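Local coordinates for protein endoglucanase, family GH5 (Zobellia galactanivorans, PDB 6GL2) that probably hydrolyses beta-glucans such as mixed-linked glucan and related hemicelluloses as a family GH5 endoglucanase, at residues Asp77-Ala82 with Trp131-Asn136; Arg137-Gly142 with Gly189-Arg194; Tyr144-Thr149 with Lys195-Thr200. All coordinates share one frame; numbering follows the deposited sequence.

Contact 1. Residues Asp77-Ala82 with Trp131-Asn136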
ATOM      1  N   ASP A  77       0.027  -6.959 -26.156  1.00 22.19           N
ATOM      2  CA  ASP A  77      -0.086  -5.574 -25.795  1.00 20.57           C
ATOM      3  C   ASP A  77      -0.690  -5.402 -24.376  1.00 15.98           C
ATOM      4  O   ASP A  77      -0.305  -4.451 -23.749  1.00 15.69           O
ATOM      5  CB  ASP A  77      -0.956  -4.754 -26.728  1.00 23.41           C
ATOM      6  CG  ASP A  77      -0.284  -4.415 -28.084  0.50 23.44           C
ATOM      7  OD1 ASP A  77       0.789  -4.916 -28.360  0.50 26.57           O
ATOM      8  OD2 ASP A  77      -0.877  -3.626 -28.840  0.50 25.74           O
ATOM      9  N   TYR A  78      -1.549  -6.304 -23.929  1.00 13.66           N
ATOM     10  CA  TYR A  78      -2.156  -6.214 -22.564  1.00 13.13           C
ATOM     11  C   TYR A  78      -2.741  -4.808 -22.383  1.00 13.23           C
ATOM     12  O   TYR A  78      -2.434  -4.138 -21.381  1.00 11.75           O
ATOM     13  CB  TYR A  78      -1.147  -6.555 -21.515  1.00 12.94           C
ATOM     14  CG  TYR A  78      -0.632  -7.974 -21.595  1.00 14.78           C
ATOM     15  CD1 TYR A  78      -1.461  -9.052 -21.261  1.00 15.41           C
ATOM     16  CD2 TYR A  78       0.705  -8.229 -21.936  1.00 17.25           C
ATOM     17  CE1 TYR A  78      -0.971 -10.359 -21.306  1.00 18.53           C
ATOM     18  CE2 TYR A  78       1.199  -9.535 -21.991  1.00 20.19           C
ATOM     19  CZ  TYR A  78       0.349 -10.566 -21.669  1.00 19.57           C
ATOM     20  OH  TYR A  78       0.830 -11.854 -21.702  1.00 24.46           O
ATOM     21  N   LEU A  79      -3.532  -4.328 -23.332  1.00 12.31           N
ATOM     22  CA  LEU A  79      -4.073  -2.987 -23.273  1.00 10.43           C
ATOM     23  C   LEU A  79      -4.968  -2.795 -22.029  1.00 10.87           C
ATOM     24  O   LEU A  79      -5.903  -3.593 -21.816  1.00 10.96           O
ATOM     25  CB  LEU A  79      -4.922  -2.757 -24.560  1.00 12.27           C
ATOM     26  CG  LEU A  79      -5.604  -1.407 -24.666  1.00 13.12           C
ATOM     27  CD1 LEU A  79      -4.739  -0.198 -24.592  1.00 14.68           C
ATOM     28  CD2 LEU A  79      -6.455  -1.377 -25.929  1.00 15.71           C
ATOM     29  N   ILE A  80      -4.750  -1.761 -21.298  1.00 10.77           N
ATOM     30  CA  ILE A  80      -5.627  -1.422 -20.190  1.00  9.01           C
ATOM     31  C   ILE A  80      -6.788  -0.611 -20.727  1.00 10.58           C
ATOM     32  O   ILE A  80      -6.559   0.400 -21.467  1.00 10.86           O
ATOM     33  CB  ILE A  80      -4.864  -0.600 -19.103  1.00  8.86           C
ATOM     34  CG1 ILE A  80      -3.632  -1.351 -18.555  1.00  9.89           C
ATOM     35  CG2 ILE A  80      -5.832  -0.256 -17.966  1.00 10.85           C
ATOM     36  CD1 ILE A  80      -2.793  -0.529 -17.575  1.00 10.14           C
ATOM     37  N   GLU A  81      -8.006  -0.915 -20.340  0.50  9.90           N
ATOM     38  CA  GLU A  81      -9.147  -0.156 -20.789  0.50  9.99           C
ATOM     39  C   GLU A  81      -9.033   1.296 -20.378  0.50 10.32           C
ATOM     40  O   GLU A  81      -8.816   1.601 -19.215  0.50 10.10           O
ATOM     41  CB  GLU A  81     -10.437  -0.801 -20.248  0.50 10.48           C
ATOM     42  CG  GLU A  81     -10.695  -2.244 -20.697  0.50 11.61           C
ATOM     43  CD  GLU A  81     -11.913  -2.864 -20.008  0.50 14.82           C
ATOM     44  OE1 GLU A  81     -12.488  -2.251 -19.103  0.50 17.25           O
ATOM     45  OE2 GLU A  81     -12.298  -3.995 -20.366  0.50 17.63           O
ATOM     46  N   ALA A  82      -9.236   2.187 -21.336  1.00  9.76           N
ATOM     47  CA  ALA A  82      -9.125   3.606 -21.089  1.00  9.28           C
ATOM     48  C   ALA A  82     -10.075   4.134 -20.047  1.00 10.06           C
ATOM     49  O   ALA A  82      -9.676   4.946 -19.221  1.00 10.27           O
ATOM     50  CB  ALA A  82      -9.283   4.338 -22.406  1.00 11.43           C
ATOM     51  N   TRP A 131       2.767  -1.686 -16.435  1.00  9.15           N
ATOM     52  CA  TRP A 131       3.367  -0.566 -15.805  1.00  8.91           C
ATOM     53  C   TRP A 131       3.680   0.545 -16.789  1.00  9.40           C
ATOM     54  O   TRP A 131       3.609   1.737 -16.449  1.00  9.17           O
ATOM     55  CB  TRP A 131       4.557  -0.876 -14.841  1.00  8.93           C
ATOM     56  CG  TRP A 131       4.091  -0.972 -13.437  1.00  9.03           C
ATOM     57  CD1 TRP A 131       4.070  -2.102 -12.614  1.00  9.14           C
ATOM     58  CD2 TRP A 131       3.485   0.082 -12.684  1.00  8.62           C
ATOM     59  NE1 TRP A 131       3.505  -1.794 -11.410  1.00  8.52           N
ATOM     60  CE2 TRP A 131       3.132  -0.463 -11.388  1.00  8.63           C
ATOM     61  CE3 TRP A 131       3.250   1.429 -12.931  1.00  8.76           C
ATOM     62  CZ2 TRP A 131       2.461   0.277 -10.450  1.00  8.27           C
ATOM     63  CZ3 TRP A 131       2.618   2.153 -11.975  1.00  8.54           C
ATOM     64  CH2 TRP A 131       2.236   1.621 -10.722  1.00  8.52           C
ATOM     65  N   THR A 132       4.134   0.199 -18.004  1.00  9.66           N
ATOM     66  CA  THR A 132       4.339   1.251 -18.970  1.00 10.02           C
ATOM     67  C   THR A 132       3.063   2.091 -19.193  1.00  9.37           C
ATOM     68  O   THR A 132       3.146   3.295 -19.248  1.00  9.05           O
ATOM     69  CB  THR A 132       4.867   0.665 -20.285  1.00 10.95           C
ATOM     70  OG1 THR A 132       6.166   0.097 -20.043  1.00 11.22           O
ATOM     71  CG2 THR A 132       5.040   1.764 -21.366  1.00 11.60           C
ATOM     72  N   GLN A 133       1.955   1.399 -19.326  1.00  8.67           N
ATOM     73  CA  GLN A 133       0.709   2.052 -19.532  1.00  9.32           C
ATOM     74  C   GLN A 133       0.225   2.915 -18.384  1.00  9.34           C
ATOM     75  O   GLN A 133      -0.270   4.025 -18.576  1.00  9.76           O
ATOM     76  CB  GLN A 133      -0.362   1.113 -19.970  1.00  9.45           C
ATOM     77  CG  GLN A 133      -0.105   0.460 -21.302  1.00  9.65           C
ATOM     78  CD  GLN A 133      -1.137  -0.629 -21.500  1.00  9.51           C
ATOM     79  OE1 GLN A 133      -2.295  -0.307 -21.826  1.00 10.36           O
ATOM     80  NE2 GLN A 133      -0.747  -1.882 -21.360  1.00 10.73           N
ATOM     81  N   ILE A 134       0.328   2.406 -17.155  1.00  8.96           N
ATOM     82  CA  ILE A 134      -0.082   3.175 -15.993  1.00  8.54           C
ATOM     83  C   ILE A 134       0.844   4.394 -15.879  1.00  8.46           C
ATOM     84  O   ILE A 134       0.363   5.490 -15.695  1.00  9.28           O
ATOM     85  CB  ILE A 134      -0.007   2.324 -14.694  1.00  9.50           C
ATOM     86  CG1 ILE A 134      -0.943   1.084 -14.813  1.00  8.66           C
ATOM     87  CG2 ILE A 134      -0.418   3.228 -13.513  1.00  9.99           C
ATOM     88  CD1 ILE A 134      -0.659   0.088 -13.670  1.00  9.81           C
ATOM     89  N   ALA A 135       2.158   4.153 -16.011  1.00  8.83           N
ATOM     90  CA  ALA A 135       3.053   5.221 -15.872  1.00  8.98           C
ATOM     91  C   ALA A 135       2.801   6.301 -16.937  1.00 10.52           C
ATOM     92  O   ALA A 135       2.881   7.498 -16.642  1.00 10.32           O
ATOM     93  CB  ALA A 135       4.482   4.650 -16.029  1.00  9.85           C
ATOM     94  N   ASN A 136       2.535   5.914 -18.193  1.00  9.51           N
ATOM     95  CA  ASN A 136       2.312   6.932 -19.222  1.00 10.49           C
ATOM     96  C   ASN A 136       1.019   7.700 -18.983  1.00 10.32           C
ATOM     97  O   ASN A 136       1.020   8.906 -19.200  1.00 10.53           O
ATOM     98  CB  ASN A 136       2.388   6.305 -20.632  1.00 10.57           C
ATOM     99  CG  ASN A 136       3.846   6.132 -21.117  1.00 11.10           C
ATOM    100  OD1 ASN A 136       4.667   6.974 -20.735  1.00 13.90           O
ATOM    101  ND2 ASN A 136       4.128   5.171 -21.942  1.00 15.50           N
TER

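Contact 2. Residues Arg137-Gly142 with Gly189-Arg194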
ATOM      1  N   ARG A 137      -0.025   7.067 -18.416  1.00  9.63           N
ATOM      2  CA  ARG A 137      -1.207   7.823 -18.135  1.00 10.88           C
ATOM      3  C   ARG A 137      -0.920   8.945 -17.172  1.00 11.10           C
ATOM      4  O   ARG A 137      -1.474  10.036 -17.309  1.00 11.89           O
ATOM      5  CB  ARG A 137      -2.333   6.912 -17.596  1.00  9.34           C
ATOM      6  CG  ARG A 137      -3.490   7.701 -17.084  1.00 10.58           C
ATOM      7  CD  ARG A 137      -4.226   8.492 -18.110  1.00  9.45           C
ATOM      8  NE  ARG A 137      -5.083   7.718 -18.995  1.00  8.99           N
ATOM      9  CZ  ARG A 137      -6.390   7.741 -19.042  1.00  9.21           C
ATOM     10  NH1 ARG A 137      -7.113   8.304 -18.110  1.00 10.33           N
ATOM     11  NH2 ARG A 137      -7.024   7.020 -19.974  1.00 10.23           N
ATOM     12  N   PHE A 138      -0.098   8.653 -16.150  1.00 10.35           N
ATOM     13  CA  PHE A 138       0.145   9.549 -15.080  1.00 10.82           C
ATOM     14  C   PHE A 138       1.423  10.381 -15.129  1.00 10.93           C
ATOM     15  O   PHE A 138       1.868  10.988 -14.177  1.00 11.09           O
ATOM     16  CB  PHE A 138       0.057   8.789 -13.752  1.00 10.82           C
ATOM     17  CG  PHE A 138      -1.357   8.277 -13.444  1.00  9.27           C
ATOM     18  CD1 PHE A 138      -2.299   9.179 -12.974  1.00 10.92           C
ATOM     19  CD2 PHE A 138      -1.744   6.993 -13.681  1.00 10.33           C
ATOM     20  CE1 PHE A 138      -3.600   8.787 -12.755  1.00 11.53           C
ATOM     21  CE2 PHE A 138      -3.087   6.590 -13.484  1.00 10.97           C
ATOM     22  CZ  PHE A 138      -3.992   7.510 -12.996  1.00 10.69           C
ATOM     23  N   LYS A 139       2.080  10.331 -16.272  1.00 10.61           N
ATOM     24  CA  LYS A 139       3.437  10.868 -16.424  1.00 12.32           C
ATOM     25  C   LYS A 139       3.619  12.305 -16.135  1.00 11.60           C
ATOM     26  O   LYS A 139       4.618  12.684 -15.521  1.00 14.43           O
ATOM     27  CB  LYS A 139       3.956  10.594 -17.826  1.00 12.80           C
ATOM     28  CG  LYS A 139       5.434  10.965 -18.066  1.00 14.27           C
ATOM     29  CD  LYS A 139       6.142  10.028 -19.096  1.00 16.56           C
ATOM     30  CE  LYS A 139       5.537  10.097 -20.465  1.00 17.76           C
ATOM     31  NZ  LYS A 139       6.217   9.251 -21.480  1.00 17.32           N
ATOM     32  N   THR A 140       2.614  13.123 -16.358  1.00 11.93           N
ATOM     33  CA  THR A 140       2.781  14.574 -16.151  1.00 12.95           C
ATOM     34  C   THR A 140       2.460  14.992 -14.758  1.00 12.15           C
ATOM     35  O   THR A 140       2.625  16.167 -14.378  1.00 12.96           O
ATOM     36  CB  THR A 140       1.968  15.392 -17.106  1.00 13.88           C
ATOM     37  OG1 THR A 140       0.553  15.232 -16.864  1.00 15.69           O
ATOM     38  CG2 THR A 140       2.402  15.122 -18.565  1.00 16.51           C
ATOM     39  N   TYR A 141       1.956  14.099 -13.891  1.00 11.83           N
ATOM     40  CA  TYR A 141       1.641  14.454 -12.507  1.00 10.60           C
ATOM     41  C   TYR A 141       2.931  14.724 -11.733  1.00  9.92           C
ATOM     42  O   TYR A 141       3.934  14.117 -11.983  1.00 11.11           O
ATOM     43  CB  TYR A 141       0.787  13.325 -11.830  1.00 10.79           C
ATOM     44  CG  TYR A 141      -0.605  13.320 -12.311  1.00 10.84           C
ATOM     45  CD1 TYR A 141      -0.987  12.851 -13.471  1.00 11.73           C
ATOM     46  CD2 TYR A 141      -1.570  13.883 -11.529  1.00 14.21           C
ATOM     47  CE1 TYR A 141      -2.321  12.931 -13.915  1.00 11.31           C
ATOM     48  CE2 TYR A 141      -2.886  13.969 -11.953  1.00 15.83           C
ATOM     49  CZ  TYR A 141      -3.268  13.444 -13.137  1.00 12.79           C
ATOM     50  OH  TYR A 141      -4.564  13.537 -13.597  1.00 13.11           O
ATOM     51  N   GLY A 142       2.842  15.615 -10.800  1.00 11.03           N
ATOM     52  CA  GLY A 142       3.954  15.971  -9.927  1.00 11.21           C
ATOM     53  C   GLY A 142       4.142  14.970  -8.791  1.00 11.22           C
ATOM     54  O   GLY A 142       3.569  13.858  -8.813  1.00 11.77           O
ATOM     55  N   GLY A 189      10.320  11.718 -18.424  1.00 13.39           N
ATOM     56  CA  GLY A 189       9.641  12.839 -17.815  1.00 14.28           C
ATOM     57  C   GLY A 189       9.670  12.713 -16.327  1.00 12.37           C
ATOM     58  O   GLY A 189      10.669  12.334 -15.697  1.00 14.23           O
ATOM     59  N   ASN A 190       8.604  13.134 -15.712  1.00 11.75           N
ATOM     60  CA  ASN A 190       8.480  13.125 -14.271  1.00 11.64           C
ATOM     61  C   ASN A 190       8.630  11.719 -13.717  1.00 13.35           C
ATOM     62  O   ASN A 190       8.975  11.550 -12.484  1.00 13.59           O
ATOM     63  CB  ASN A 190       7.209  13.701 -13.787  1.00 12.57           C
ATOM     64  CG  ASN A 190       7.121  15.166 -13.929  1.00 12.23           C
ATOM     65  OD1 ASN A 190       8.095  15.859 -14.308  1.00 14.26           O
ATOM     66  ND2 ASN A 190       5.992  15.721 -13.535  1.00 13.71           N
ATOM     67  N   ASN A 191       8.391  10.699 -14.505  1.00 11.02           N
ATOM     68  CA  ASN A 191       8.509   9.345 -14.068  1.00 11.83           C
ATOM     69  C   ASN A 191       9.944   8.853 -13.838  1.00 13.30           C
ATOM     70  O   ASN A 191      10.196   7.820 -13.250  1.00 12.93           O
ATOM     71  CB  ASN A 191       7.799   8.393 -15.023  1.00 11.29           C
ATOM     72  CG  ASN A 191       6.302   8.499 -14.935  1.00 10.20           C
ATOM     73  OD1 ASN A 191       5.760   8.972 -13.960  1.00 10.50           O
ATOM     74  ND2 ASN A 191       5.610   8.020 -15.994  1.00 10.82           N
ATOM     75  N   ALA A 192      10.909   9.655 -14.332  1.00 13.54           N
ATOM     76  CA  ALA A 192      12.315   9.325 -14.059  1.00 13.70           C
ATOM     77  C   ALA A 192      12.659   9.595 -12.577  1.00 13.12           C
ATOM     78  O   ALA A 192      13.543   8.884 -12.086  1.00 16.18           O
ATOM     79  CB  ALA A 192      13.293  10.125 -14.997  1.00 15.47           C
ATOM     80  N   LYS A 193      11.917  10.471 -11.909  1.00 13.84           N
ATOM     81  CA  LYS A 193      12.189  10.987 -10.569  1.00 16.45           C
ATOM     82  C   LYS A 193      11.141  10.608  -9.506  1.00 13.06           C
ATOM     83  O   LYS A 193      11.381  10.712  -8.307  1.00 14.45           O
ATOM     84  CB  LYS A 193      12.148  12.547 -10.661  1.00 21.82           C
ATOM     85  CG  LYS A 193      12.929  13.215 -11.821  1.00 27.61           C
ATOM     86  CD  LYS A 193      12.068  13.585 -13.047  1.00 30.10           C
ATOM     87  CE  LYS A 193      13.000  14.036 -14.171  0.50 29.39           C
ATOM     88  NZ  LYS A 193      14.211  14.802 -13.721  0.50 28.64           N
ATOM     89  N   ARG A 194       9.961  10.155  -9.983  1.00 11.35           N
ATOM     90  CA  ARG A 194       8.824   9.944  -9.096  1.00 10.25           C
ATOM     91  C   ARG A 194       9.213   8.932  -7.975  1.00  9.87           C
ATOM     92  O   ARG A 194       9.934   7.949  -8.257  1.00 10.41           O
ATOM     93  CB  ARG A 194       7.646   9.328  -9.953  1.00 10.65           C
ATOM     94  CG  ARG A 194       6.355   9.279  -9.156  1.00 10.33           C
ATOM     95  CD  ARG A 194       5.188   8.792  -9.996  1.00 10.45           C
ATOM     96  NE  ARG A 194       5.038   9.567 -11.231  1.00 10.38           N
ATOM     97  CZ  ARG A 194       4.674  10.823 -11.277  1.00 11.17           C
ATOM     98  NH1 ARG A 194       4.701  11.443 -12.472  1.00 11.11           N
ATOM     99  NH2 ARG A 194       4.276  11.471 -10.208  1.00  9.67           N
TER
HETATM  100  O   HOH W   1       6.479  14.418 -17.188  1.00 16.06           O

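Contact 3. Residues Tyr144-Thr149 with Lys195-Thr200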
ATOM      1  N   TYR A 144       3.460  14.507  -5.709  1.00  9.29           N
ATOM      2  CA  TYR A 144       2.514  14.043  -4.765  1.00  9.37           C
ATOM      3  C   TYR A 144       1.871  12.723  -5.220  1.00  9.71           C
ATOM      4  O   TYR A 144       1.254  12.066  -4.354  1.00  9.51           O
ATOM      5  CB  TYR A 144       1.423  15.108  -4.455  1.00 11.03           C
ATOM      6  CG  TYR A 144       1.922  16.200  -3.514  1.00 11.93           C
ATOM      7  CD1 TYR A 144       2.804  17.185  -3.917  1.00 14.57           C
ATOM      8  CD2 TYR A 144       1.403  16.255  -2.262  1.00 13.17           C
ATOM      9  CE1 TYR A 144       3.265  18.186  -3.015  1.00 16.80           C
ATOM     10  CE2 TYR A 144       1.815  17.263  -1.349  1.00 16.92           C
ATOM     11  CZ  TYR A 144       2.730  18.163  -1.770  1.00 14.79           C
ATOM     12  OH  TYR A 144       3.175  19.175  -0.882  1.00 17.92           O
ATOM     13  N   LEU A 145       2.035  12.364  -6.482  1.00  9.00           N
ATOM     14  CA  LEU A 145       1.583  11.044  -6.945  1.00  9.25           C
ATOM     15  C   LEU A 145       2.764  10.087  -6.894  1.00  9.16           C
ATOM     16  O   LEU A 145       3.796  10.320  -7.515  1.00  9.63           O
ATOM     17  CB  LEU A 145       1.001  11.198  -8.397  1.00 10.32           C
ATOM     18  CG  LEU A 145       0.472   9.903  -8.976  1.00 11.71           C
ATOM     19  CD1 LEU A 145      -0.693   9.391  -8.134  1.00 15.83           C
ATOM     20  CD2 LEU A 145       0.121  10.014 -10.489  1.00 16.84           C
ATOM     21  N   ILE A 146       2.490   8.966  -6.235  1.00  8.55           N
ATOM     22  CA  ILE A 146       3.478   7.929  -5.943  1.00  8.72           C
ATOM     23  C   ILE A 146       2.991   6.627  -6.575  1.00  9.18           C
ATOM     24  O   ILE A 146       1.775   6.329  -6.612  1.00  9.11           O
ATOM     25  CB  ILE A 146       3.511   7.687  -4.418  1.00  9.25           C
ATOM     26  CG1 ILE A 146       3.955   8.986  -3.656  1.00  9.38           C
ATOM     27  CG2 ILE A 146       4.504   6.561  -3.987  1.00  9.72           C
ATOM     28  CD1 ILE A 146       3.416   9.031  -2.239  1.00 10.32           C
ATOM     29  N   PHE A 147       3.909   5.890  -7.205  1.00  8.14           N
ATOM     30  CA  PHE A 147       3.544   4.546  -7.685  1.00  9.10           C
ATOM     31  C   PHE A 147       4.013   3.476  -6.720  1.00  8.56           C
ATOM     32  O   PHE A 147       5.103   3.586  -6.159  1.00 10.62           O
ATOM     33  CB  PHE A 147       4.231   4.240  -9.012  1.00  7.94           C
ATOM     34  CG  PHE A 147       3.805   5.143 -10.176  1.00  8.88           C
ATOM     35  CD1 PHE A 147       2.544   5.760 -10.213  1.00 10.71           C
ATOM     36  CD2 PHE A 147       4.627   5.356 -11.253  1.00  9.19           C
ATOM     37  CE1 PHE A 147       2.223   6.588 -11.293  1.00 10.88           C
ATOM     38  CE2 PHE A 147       4.289   6.150 -12.338  1.00  9.95           C
ATOM     39  CZ  PHE A 147       3.095   6.781 -12.326  1.00  9.95           C
ATOM     40  N   GLU A 148       3.245   2.477  -6.493  1.00  8.40           N
ATOM     41  CA  GLU A 148       3.589   1.275  -5.682  1.00  8.73           C
ATOM     42  C   GLU A 148       3.505   0.090  -6.585  1.00  8.24           C
ATOM     43  O   GLU A 148       2.458  -0.236  -7.148  1.00  8.31           O
ATOM     44  CB  GLU A 148       2.671   1.165  -4.501  1.00  8.35           C
ATOM     45  CG  GLU A 148       2.754  -0.145  -3.724  1.00  8.16           C
ATOM     46  CD  GLU A 148       1.767  -0.299  -2.663  1.00  9.09           C
ATOM     47  OE1 GLU A 148       1.433   0.650  -1.937  1.00 13.09           O
ATOM     48  OE2 GLU A 148       1.164  -1.415  -2.596  1.00 12.43           O
ATOM     49  N   THR A 149       4.626  -0.558  -6.893  1.00  8.81           N
ATOM     50  CA  THR A 149       4.696  -1.467  -8.059  1.00  9.15           C
ATOM     51  C   THR A 149       3.853  -2.730  -7.894  1.00  7.80           C
ATOM     52  O   THR A 149       3.159  -3.169  -8.783  1.00  8.86           O
ATOM     53  CB  THR A 149       6.120  -1.845  -8.394  1.00  9.21           C
ATOM     54  OG1 THR A 149       6.817  -2.117  -7.175  1.00 11.66           O
ATOM     55  CG2 THR A 149       6.826  -0.681  -9.137  1.00 12.06           C
ATOM     56  N   LYS A 195       8.674   9.106  -6.811  1.00  9.67           N
ATOM     57  CA  LYS A 195       8.851   8.104  -5.722  1.00 10.17           C
ATOM     58  C   LYS A 195       8.084   6.833  -6.050  1.00  8.96           C
ATOM     59  O   LYS A 195       6.954   6.883  -6.562  1.00  9.63           O
ATOM     60  CB  LYS A 195       8.390   8.663  -4.394  1.00 10.68           C
ATOM     61  CG  LYS A 195       9.266   9.830  -3.898  1.00 13.02           C
ATOM     62  CD  LYS A 195      10.742   9.546  -3.640  1.00 14.89           C
ATOM     63  CE  LYS A 195      11.383  10.878  -3.160  1.00 14.89           C
ATOM     64  NZ  LYS A 195      11.958  11.675  -4.243  1.00 17.27           N
ATOM     65  N   ILE A 196       8.754   5.679  -5.888  1.00  8.86           N
ATOM     66  CA  ILE A 196       8.186   4.350  -6.133  1.00  8.66           C
ATOM     67  C   ILE A 196       8.288   3.541  -4.869  1.00  9.32           C
ATOM     68  O   ILE A 196       9.393   3.430  -4.297  1.00 10.14           O
ATOM     69  CB  ILE A 196       8.875   3.649  -7.308  1.00  9.88           C
ATOM     70  CG1 ILE A 196       8.806   4.424  -8.583  1.00 10.66           C
ATOM     71  CG2 ILE A 196       8.210   2.277  -7.458  1.00 10.53           C
ATOM     72  CD1 ILE A 196       9.612   3.823  -9.685  1.00 11.13           C
ATOM     73  N   MET A 197       7.223   2.981  -4.344  1.00  8.85           N
ATOM     74  CA  MET A 197       7.187   2.084  -3.253  1.00  9.34           C
ATOM     75  C   MET A 197       7.314   0.659  -3.710  1.00  9.84           C
ATOM     76  O   MET A 197       6.497   0.165  -4.533  1.00  8.91           O
ATOM     77  CB  MET A 197       5.858   2.304  -2.476  1.00  9.79           C
ATOM     78  CG  MET A 197       5.843   3.536  -1.599  1.00 10.53           C
ATOM     79  SD  MET A 197       4.148   3.949  -1.022  1.00 10.78           S
ATOM     80  CE  MET A 197       3.697   2.392  -0.282  1.00 10.39           C
ATOM     81  N   VAL A 198       8.329  -0.008  -3.210  1.00  9.19           N
ATOM     82  CA  VAL A 198       8.682  -1.366  -3.565  1.00 10.04           C
ATOM     83  C   VAL A 198       8.581  -2.258  -2.363  1.00  8.82           C
ATOM     84  O   VAL A 198       9.322  -2.067  -1.402  1.00  9.22           O
ATOM     85  CB  VAL A 198      10.079  -1.416  -4.238  1.00 10.01           C
ATOM     86  CG1 VAL A 198      10.620  -2.816  -4.479  1.00 10.45           C
ATOM     87  CG2 VAL A 198      10.142  -0.592  -5.528  1.00 10.51           C
ATOM     88  N   SER A 199       7.741  -3.259  -2.435  1.00  9.03           N
ATOM     89  CA  SER A 199       7.464  -4.162  -1.328  0.70 10.20           C
ATOM     90  C   SER A 199       8.443  -5.328  -1.229  1.00 10.06           C
ATOM     91  O   SER A 199       9.047  -5.770  -2.175  1.00 11.32           O
ATOM     92  CB  SER A 199       6.074  -4.789  -1.469  0.70  9.63           C
ATOM     93  OG  SER A 199       6.048  -5.616  -2.618  0.70 10.77           O
ATOM     94  N   THR A 200       8.554  -5.840   0.003  1.00  9.96           N
ATOM     95  CA  THR A 200       9.107  -7.173   0.223  1.00 10.19           C
ATOM     96  C   THR A 200       8.104  -8.185  -0.295  1.00 10.41           C
ATOM     97  O   THR A 200       6.970  -7.913  -0.680  1.00 10.27           O
ATOM     98  CB  THR A 200       9.301  -7.377   1.716  1.00 10.59           C
ATOM     99  OG1 THR A 200       8.062  -7.061   2.363  1.00 11.33           O
ATOM    100  CG2 THR A 200      10.408  -6.472   2.319  1.00 10.75           C
TER
HETATM  101  O   HOH W   2       6.362  10.880  -6.244  1.00 11.15           O
HETATM  102  O   HOH W   3       5.491  -2.465  -4.174  1.00  9.43           O

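Contact 1. Residues Asp77-Ala82 with Trp131-Asn136
Gln133, on the helix 117-137, meets the loop 77-82 through its carboxamide, which bonds to the loop backbone at both ends. Gln133 CB lies 3.8 Å from Ile80 CD1; beyond it CG is anti to the carbonyl carbon (chi1 -63°), and the extended chain carries the amide out to the loop. There Gln133 OE1 accepts from Ile80 N at 2.9 Å in a nearly straight bond (171°), while Gln133 NE2 donates to Tyr78 O at 2.8 Å. That oxygen lies in the amide plane of Gln133, although the donor stands above the plane of the Tyr78 carbonyl. A second bond of NE2, to Lys129 O one helical turn back, ties the amide to its own helix. Replacing Gln133 with a leucine would probably leave Tyr78 O and Ile80 N without these partners and the loop freer to shift. One residue on, Ile134 offers CG1 to Ile80 CD1 at 3.7 Å, the two side chains crossing at about a right angle; Ile80 also packs on Val130. A helix side chain holding loop backbone thus joins the connection between strand 61-64 and helix 82-96, whose N-cap is Glu81, to helix 117-137 in the outer layer of the TIM barrel.

Contact 2. Residues Arg137-Gly142 with Gly189-Arg194
Arg194 turns its guanidinium toward the carbonyls at the end of the Phe138-Tyr141 type I turn: CG lies anti to the backbone N (chi1 -171°) and a bend at chi3 (-53°) brings the group round. Arg194 NH1 and NH2 grip Tyr141 O end-on, NH1 the closer at 2.8 Å. Arg194 NH2 also makes a bent bond (131°) to Gly142 O at 2.9 Å and another to Leu145 O of the following strand. Tyr141 O takes a third bond from Asn190 ND2 at 3.0 Å, that donor standing well above the carbonyl plane; Asn190 ND2 donates to Gly7 O as well. Along the NE-NH1 side of the guanidinium, Asn191 OD1 accepts from Arg194 NE at 2.9 Å and from Arg194 NH1 at 3.1 Å, fixing its rotation. Thr187 OG1 and Ala135 O occupy Asn191 ND2, holding the amide whose OD1 positions Arg194; Lys139 CB lies 3.6 Å from Asn191 ND2. The ammonium of Lys139 bonds Asn136 OD1 and Thr187 O. A water donates to Lys139 O and accepts from Asn190 N. Side-chain N-H groups donating to carbonyls at the end of a type I turn here join two alpha-to-beta loops at the N-terminal ends of the TIM-barrel strands.

Contact 3. Residues Tyr144-Thr149 with Lys195-Thr200
Met197 N donates to Phe147 O at 2.9 Å, in the carbonyl plane, in a parallel register that sets Phe147 beside Ile196 and Glu148 beside Met197. Phe147 N reaches back to Lys195 O at 3.3 Å, and Thr149 N donates to Met197 O, so the bonds step along both strands. The strands 145-148 and 196-199 run 23° apart in direction. They are the fourth and fifth of the eight parallel strands of the TIM barrel, the fold of clan GH-A enzymes, and the segment between them carries helix 167-186 as a beta-alpha-beta crossover. Along the Met197 side chain, CB sits 3.9 Å from Glu148 CB, its bridge partner on the same face of the sheet. CG, set anti to the carbonyl carbon (chi1 -77°), comes up to Ile146 CG2, which also meets Met197 SD at 4.0 Å. The chain bends at chi3 (55°), carrying the methyl CE of Met197 to 3.3 Å from Glu148 OE1, a close approach of a methyl to a carboxylate oxygen. The other oxygen, Glu148 OE2, has a salt bridge to Arg63 and a hydrogen bond from Asn105 ND2. Past the bridges, Thr149 CG2 touches Ile196 CG2 at 3.7 Å, while Thr149 OG1 bonds His177 ND1. One water joins Leu145 O to Lys195 N where the pair begins; another donates a hydrogen bond to Met197 O at 2.8 Å and accepts from Ser199 N.

In the fold
From the N terminus, the loop 77-82, between strand 61-64 and helix 82-96, is the first to be joined: contact 1 ties it to helix 117-137, closing a span of 48 residues. That connection is complete before contact 2 opens at the end of the same helix. Contacts 2 and 3 then cross: 137-142 and 144-149 come first, and their partners 189-194 and 195-200 follow in the same order, closing spans of 46 and 45 residues that both carry helix 167-186. Contact 2 thus joins the loops leading into the two strands that contact 3 pairs. Helix 117-137 meets both the 189-194 loop and strand 145-148, the latter through Trp131 NE1 and Thr149 O, binding outer helix, turns and barrel wall together.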